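Local coordinates for protein extracellular subtilisin-like serine proteinase (Vibrio sp. PA-44, PDB 1SH7) that probably cleaves peptide bonds as a calcium-binding, cold-adapted serine endopeptidase of the subtilisin family, here as its catalytic domain, at residues N190-C194 with T261-T265. Residues are numbered along the deposited sequence; the frame is centred on the assembly and turned at random.
Sequences NWGSC and TRGTT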
ATOM      1  N   ASN A 190      -2.715  14.397  -1.777  1.00 11.48           N
ATOM      2  CA  ASN A 190      -3.425  14.944  -0.642  1.00 10.76           C
ATOM      3  C   ASN A 190      -2.438  15.013   0.559  1.00 11.80           C
ATOM      4  O   ASN A 190      -1.318  14.471   0.531  1.00  9.88           O
ATOM      5  CB  ASN A 190      -4.663  14.098  -0.295  1.00 11.14           C
ATOM      6  CG  ASN A 190      -5.841  14.321  -1.230  1.00 10.91           C
ATOM      7  OD1 ASN A 190      -6.883  13.645  -1.097  1.00 16.39           O
ATOM      8  ND2 ASN A 190      -5.713  15.230  -2.147  1.00  8.49           N
ATOM      9  N   TRP A 191      -2.861  15.755   1.572  1.00 12.05           N
ATOM     10  CA  TRP A 191      -2.010  16.254   2.632  1.00 12.93           C
ATOM     11  C   TRP A 191      -2.833  16.374   3.906  1.00 13.36           C
ATOM     12  O   TRP A 191      -4.037  16.103   3.881  1.00 13.09           O
ATOM     13  CB  TRP A 191      -1.361  17.619   2.243  1.00 12.71           C
ATOM     14  CG  TRP A 191      -2.292  18.611   1.586  1.00 13.98           C
ATOM     15  CD1 TRP A 191      -2.337  18.926   0.277  1.00 14.38           C
ATOM     16  CD2 TRP A 191      -3.261  19.436   2.232  1.00 14.42           C
ATOM     17  NE1 TRP A 191      -3.307  19.873   0.044  1.00 14.72           N
ATOM     18  CE2 TRP A 191      -3.903  20.190   1.233  1.00 15.56           C
ATOM     19  CE3 TRP A 191      -3.685  19.587   3.555  1.00 15.85           C
ATOM     20  CZ2 TRP A 191      -4.918  21.101   1.517  1.00 14.99           C
ATOM     21  CZ3 TRP A 191      -4.702  20.484   3.830  1.00 15.61           C
ATOM     22  CH2 TRP A 191      -5.303  21.226   2.813  1.00 14.63           C
ATOM     23  N   GLY A 192      -2.190  16.766   5.015  1.00 13.54           N
ATOM     24  CA  GLY A 192      -2.895  17.069   6.258  1.00 13.69           C
ATOM     25  C   GLY A 192      -2.771  16.116   7.436  1.00 13.47           C
ATOM     26  O   GLY A 192      -2.035  15.108   7.432  1.00 12.73           O
ATOM     27  N   SER A 193      -3.554  16.437   8.460  1.00 13.60           N
ATOM     28  CA  SER A 193      -3.545  15.700   9.723  1.00 13.80           C
ATOM     29  C   SER A 193      -3.952  14.220   9.630  1.00 12.85           C
ATOM     30  O   SER A 193      -3.624  13.467  10.528  1.00 12.63           O
ATOM     31  CB  SER A 193      -4.486  16.385  10.717  1.00 14.02           C
ATOM     32  OG  SER A 193      -5.815  16.313  10.258  1.00 15.52           O
ATOM     33  N   CYS A 194      -4.695  13.813   8.589  1.00 12.73           N
ATOM     34  CA  CYS A 194      -5.117  12.404   8.459  1.00 12.58           C
ATOM     35  C   CYS A 194      -4.099  11.512   7.746  1.00 11.82           C
ATOM     36  O   CYS A 194      -4.275  10.312   7.699  1.00 11.49           O
ATOM     37  CB  CYS A 194      -6.426  12.313   7.716  1.00 12.85           C
ATOM     38  SG  CYS A 194      -7.809  12.863   8.688  1.00 13.57           S
ATOM     39  N   THR A 261       5.480  19.546   2.519  1.00 12.30           N
ATOM     40  CA  THR A 261       4.590  18.678   3.275  1.00 13.01           C
ATOM     41  C   THR A 261       3.259  19.339   3.591  1.00 15.17           C
ATOM     42  O   THR A 261       2.270  18.661   3.896  1.00 15.27           O
ATOM     43  CB  THR A 261       5.249  18.278   4.585  1.00 13.38           C
ATOM     44  OG1 THR A 261       5.757  19.441   5.261  1.00 12.53           O
ATOM     45  CG2 THR A 261       6.512  17.399   4.309  1.00 13.05           C
ATOM     46  N   ARG A 262       3.238  20.665   3.605  1.00 16.37           N
ATOM     47  CA  ARG A 262       1.956  21.377   3.576  1.00 18.30           C
ATOM     48  C   ARG A 262       1.064  21.010   4.767  1.00 18.15           C
ATOM     49  O   ARG A 262      -0.133  20.761   4.575  1.00 21.24           O
ATOM     50  CB  ARG A 262       1.190  20.920   2.345  1.00 18.72           C
ATOM     51  CG  ARG A 262       1.212  21.760   1.208  1.00 21.67           C
ATOM     52  CD  ARG A 262      -0.045  21.570   0.425  1.00 24.14           C
ATOM     53  NE  ARG A 262      -1.133  22.336   1.035  1.00 25.31           N
ATOM     54  CZ  ARG A 262      -2.061  22.998   0.346  1.00 27.57           C
ATOM     55  NH1 ARG A 262      -2.073  22.983  -0.979  1.00 29.57           N
ATOM     56  NH2 ARG A 262      -2.994  23.667   0.991  1.00 27.63           N
ATOM     57  N   GLY A 263       1.619  20.889   5.964  1.00 17.01           N
ATOM     58  CA  GLY A 263       0.827  20.488   7.122  1.00 16.42           C
ATOM     59  C   GLY A 263       0.680  19.004   7.375  1.00 15.06           C
ATOM     60  O   GLY A 263      -0.191  18.568   8.144  1.00 15.68           O
ATOM     61  N   THR A 264       1.566  18.214   6.782  1.00 14.21           N
ATOM     62  CA  THR A 264       1.585  16.758   6.986  1.00 12.78           C
ATOM     63  C   THR A 264       2.818  16.448   7.780  1.00 13.28           C
ATOM     64  O   THR A 264       3.864  17.060   7.545  1.00 12.51           O
ATOM     65  CB  THR A 264       1.710  16.020   5.633  1.00 12.07           C
ATOM     66  OG1 THR A 264       0.746  16.518   4.695  1.00 12.64           O
ATOM     67  CG2 THR A 264       1.421  14.543   5.769  1.00 10.87           C
ATOM     68  N   THR A 265       2.718  15.488   8.693  1.00 12.36           N
ATOM     69  CA  THR A 265       3.878  15.029   9.413  1.00 13.02           C
ATOM     70  C   THR A 265       4.974  14.585   8.441  1.00 12.90           C
ATOM     71  O   THR A 265       4.735  13.893   7.428  1.00 11.72           O
ATOM     72  CB  THR A 265       3.500  13.957  10.444  1.00 14.22           C
ATOM     73  OG1 THR A 265       4.642  13.622  11.240  1.00 16.35           O
ATOM     74  CG2 THR A 265       3.074  12.671   9.794  1.00 15.20           C
TER
HETATM   75  O   HOH W   1       0.156  14.324   9.176  1.00 11.35           O
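Trp191 holds CG between its backbone N and carbonyl carbon (chi1 44°), which turns the indole toward Arg262. The Arg262 chain bends at chi3 (80°) and lays its guanidinium flat on one face of the indole. The planes are 11° apart and the group centres 3.8 Å apart, a close offset stack. Arg262 CZ lies off-centre over the five-membered ring, a cation-pi contact. Arg262 NH2 reaches the benzene part, 3.3 Å from Trp191 CZ2. Arg262 CD adds a CH-pi contact over the same five-membered ring, 3.7 Å from its centroid. Trp191 NE1 lies over the centre of the guanidinium, but both are donors and do not bond. That NE1 makes a weak hydrogen bond to Asn159 O instead.

Thr264 OG1 carries the polar half of the contact. Gly192 N donates a nearly straight hydrogen bond to Thr264 OG1, 3.0 Å long. Thr264 OG1 in turn donates to Thr261 O at 2.7 Å. The hydroxyl therefore has a defined direction and links the turn 261-264 to the other loop. This is a type I' beta turn, with Arg262 and Gly263 at its centre, both at positive phi. The weak bond from Thr264 N to Thr261 O closes it. A water bridges the segments, donating to Gly192 O and accepting from Thr265 N, its oxygen 2.9 Å from each. Gly192 also has a positive phi suited to glycine, and Gly192 CA comes within 3.6 Å of Gly263 O.

Cys194 is disulfide-bonded to Cys163, and the calcium site with Pro171, Gly173 and Asp196 is close by. The contact joins the loop between strands 174-179 and 197-200 to the loop between the antiparallel strands 254-255 and 267-268. Thr261 and Thr264 also touch Phe198 in strand 197-200, an outermost strand of the central parallel sheet.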